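Local coordinates for diacylglycerol lipase (Aspergillus oryzae, PDB 5XK2), which probably hydrolyses ester bonds of mono- and diacylglycerols as a fungal class 3 lipase of the alpha/beta-hydrolase fold, captured here in a closed conformation, at residues Cys30-Val35 / Lys41-Val46. Sequence-based numbering, arbitrary orientation.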
loop_
_atom_site.group_PDB
_atom_site.type_symbol
_atom_site.label_atom_id
_atom_site.label_comp_id
_atom_site.label_asym_id
_atom_site.label_seq_id
_atom_site.Cartn_x
_atom_site.Cartn_y
_atom_site.Cartn_z
ATOM N N CYS A 30 -13.260 -8.822 -8.366
ATOM C CA CYS A 30 -13.065 -10.041 -9.172
ATOM C C CYS A 30 -12.868 -9.669 -10.625
ATOM O O CYS A 30 -13.765 -9.088 -11.226
ATOM C CB CYS A 30 -14.277 -10.956 -9.067
ATOM S SG CYS A 30 -14.856 -11.310 -7.404
ATOM N N PRO A 31 -11.716 -10.018 -11.207
ATOM C CA PRO A 31 -11.476 -9.607 -12.596
ATOM C C PRO A 31 -12.566 -10.081 -13.561
ATOM O O PRO A 31 -12.934 -9.329 -14.464
ATOM C CB PRO A 31 -10.123 -10.251 -12.918
ATOM C CG PRO A 31 -9.443 -10.314 -11.567
ATOM C CD PRO A 31 -10.544 -10.688 -10.614
ATOM N N ASN A 32 -13.101 -11.284 -13.362
ATOM C CA ASN A 32 -14.151 -11.764 -14.257
ATOM C C ASN A 32 -15.364 -10.844 -14.307
ATOM O O ASN A 32 -16.029 -10.762 -15.336
ATOM C CB ASN A 32 -14.605 -13.173 -13.849
ATOM C CG ASN A 32 -15.077 -13.226 -12.396
ATOM O OD1 ASN A 32 -14.285 -13.033 -11.481
ATOM N ND2 ASN A 32 -16.364 -13.480 -12.190
ATOM N N ASN A 33 -15.674 -10.164 -13.200
ATOM C CA ASN A 33 -16.858 -9.313 -13.186
ATOM C C ASN A 33 -16.625 -7.986 -13.873
ATOM O O ASN A 33 -17.542 -7.456 -14.495
ATOM C CB ASN A 33 -17.331 -9.063 -11.748
ATOM C CG ASN A 33 -17.874 -10.314 -11.087
ATOM O OD1 ASN A 33 -18.502 -11.160 -11.743
ATOM N ND2 ASN A 33 -17.624 -10.453 -9.784
ATOM N N TYR A 34 -15.421 -7.434 -13.795
ATOM C CA TYR A 34 -15.266 -6.140 -14.455
ATOM C C TYR A 34 -14.758 -6.212 -15.898
ATOM O O TYR A 34 -14.574 -5.177 -16.544
ATOM C CB TYR A 34 -14.384 -5.189 -13.617
ATOM C CG TYR A 34 -12.980 -5.612 -13.250
ATOM C CD1 TYR A 34 -11.950 -5.627 -14.196
ATOM C CD2 TYR A 34 -12.658 -5.884 -11.930
ATOM C CE1 TYR A 34 -10.639 -5.971 -13.821
ATOM C CE2 TYR A 34 -11.375 -6.233 -11.560
ATOM C CZ TYR A 34 -10.374 -6.267 -12.495
ATOM O OH TYR A 34 -9.105 -6.599 -12.100
ATOM N N VAL A 35 -14.493 -7.415 -16.406
ATOM C CA VAL A 35 -14.390 -7.589 -17.864
ATOM C C VAL A 35 -15.587 -8.316 -18.489
ATOM O O VAL A 35 -15.594 -8.589 -19.690
ATOM C CB VAL A 35 -13.101 -8.316 -18.241
ATOM C CG1 VAL A 35 -11.906 -7.573 -17.640
ATOM C CG2 VAL A 35 -13.146 -9.769 -17.783
ATOM N N LYS A 41 -23.303 -13.806 -15.404
ATOM C CA LYS A 41 -23.721 -13.724 -13.988
ATOM C C LYS A 41 -22.574 -13.210 -13.137
ATOM O O LYS A 41 -21.429 -13.646 -13.311
ATOM C CB LYS A 41 -24.145 -15.101 -13.469
ATOM C CG LYS A 41 -25.316 -15.751 -14.167
ATOM C CD LYS A 41 -26.544 -14.909 -14.051
ATOM C CE LYS A 41 -27.807 -15.764 -14.113
ATOM N NZ LYS A 41 -28.031 -16.337 -15.466
ATOM N N LEU A 42 -22.856 -12.257 -12.250
ATOM C CA LEU A 42 -21.874 -11.876 -11.244
ATOM C C LEU A 42 -21.501 -13.101 -10.427
ATOM O O LEU A 42 -22.364 -13.863 -10.031
ATOM C CB LEU A 42 -22.434 -10.793 -10.319
ATOM C CG LEU A 42 -22.534 -9.384 -10.908
ATOM C CD1 LEU A 42 -23.241 -8.503 -9.897
ATOM C CD2 LEU A 42 -21.154 -8.801 -11.232
ATOM N N ASN A 43 -20.216 -13.311 -10.213
ATOM C CA ASN A 43 -19.825 -14.381 -9.299
ATOM C C ASN A 43 -18.452 -14.098 -8.734
ATOM O O ASN A 43 -17.624 -13.446 -9.378
ATOM C CB ASN A 43 -19.882 -15.741 -10.000
ATOM C CG ASN A 43 -18.859 -15.882 -11.080
ATOM O OD1 ASN A 43 -17.766 -16.424 -10.851
ATOM N ND2 ASN A 43 -19.189 -15.397 -12.276
ATOM N N CYS A 44 -18.206 -14.593 -7.521
ATOM C CA CYS A 44 -16.954 -14.306 -6.839
ATOM C C CYS A 44 -16.252 -15.615 -6.523
ATOM O O CYS A 44 -16.753 -16.394 -5.720
ATOM C CB CYS A 44 -17.199 -13.519 -5.549
ATOM S SG CYS A 44 -18.246 -12.006 -5.837
ATOM N N SER A 45 -15.111 -15.825 -7.173
ATOM C CA SER A 45 -14.351 -17.061 -7.074
ATOM C C SER A 45 -13.999 -17.417 -5.656
ATOM O O SER A 45 -13.957 -18.600 -5.320
ATOM C CB SER A 45 -13.063 -16.949 -7.896
ATOM O OG SER A 45 -13.375 -16.826 -9.265
ATOM N N VAL A 46 -13.747 -16.400 -4.831
ATOM C CA VAL A 46 -13.343 -16.642 -3.437
ATOM C C VAL A 46 -14.540 -16.830 -2.488
ATOM O O VAL A 46 -14.356 -17.077 -1.297
ATOM C CB VAL A 46 -12.463 -15.497 -2.904
ATOM C CG1 VAL A 46 -11.232 -15.331 -3.796
ATOM C CG2 VAL A 46 -13.256 -14.211 -2.843
HETATM O O HOH W 1 -19.210 -12.277 -14.192
#
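Cys30, at the N-cap of the short helix 31-34, lays its sulfur against the backbone and side chain of Cys44, with SG 3.7 Å from Cys44 CB. The two sulfurs lie side by side without being bonded to each other: Cys30 is joined to Cys278 and Cys44 to Cys49, so two separate disulfides pack together here. Two residues on, Asn32 points its amide across to the backbone of Asn43. Its ND2 donates to Asn43 O at 3.1 Å along a nearly straight path (174°), with the acceptor in the plane of the Asn32 amide. The side-chain nitrogens of Asn32 and Asn43 lie close, their amide planes 38° apart, but both are donors and form no bond with each other; Asn43 ND2 donates to Lys41 O instead. Asn33, buried, grips both polar backbone atoms of Asn43. Its OD1 receives Asn43 N at 3.1 Å in the carbonyl plane, on a lone pair, while its ND2 gives a more bent bond of 3.0 Å to Asn43 O from above that carbonyl's plane. Asn32 ND2 and Asn33 ND2 reach this oxygen from opposite faces. With CG anti to the carbonyl carbon (chi1 -68°), the Asn33 amide faces the loop; ND2 also bonds Ala27 O, and a water links OD1 to Lys41 O. Leu42 CD2 lies 3.6 Å from Asn33 CG, crossing that side chain at about a right angle, and both residues rest on Phe74 of strand 71-78. Two successive asparagines of a short helix bind one residue of an irregular, disulfide-linked loop beside the antiparallel edge of the alpha/beta-hydrolase sheet.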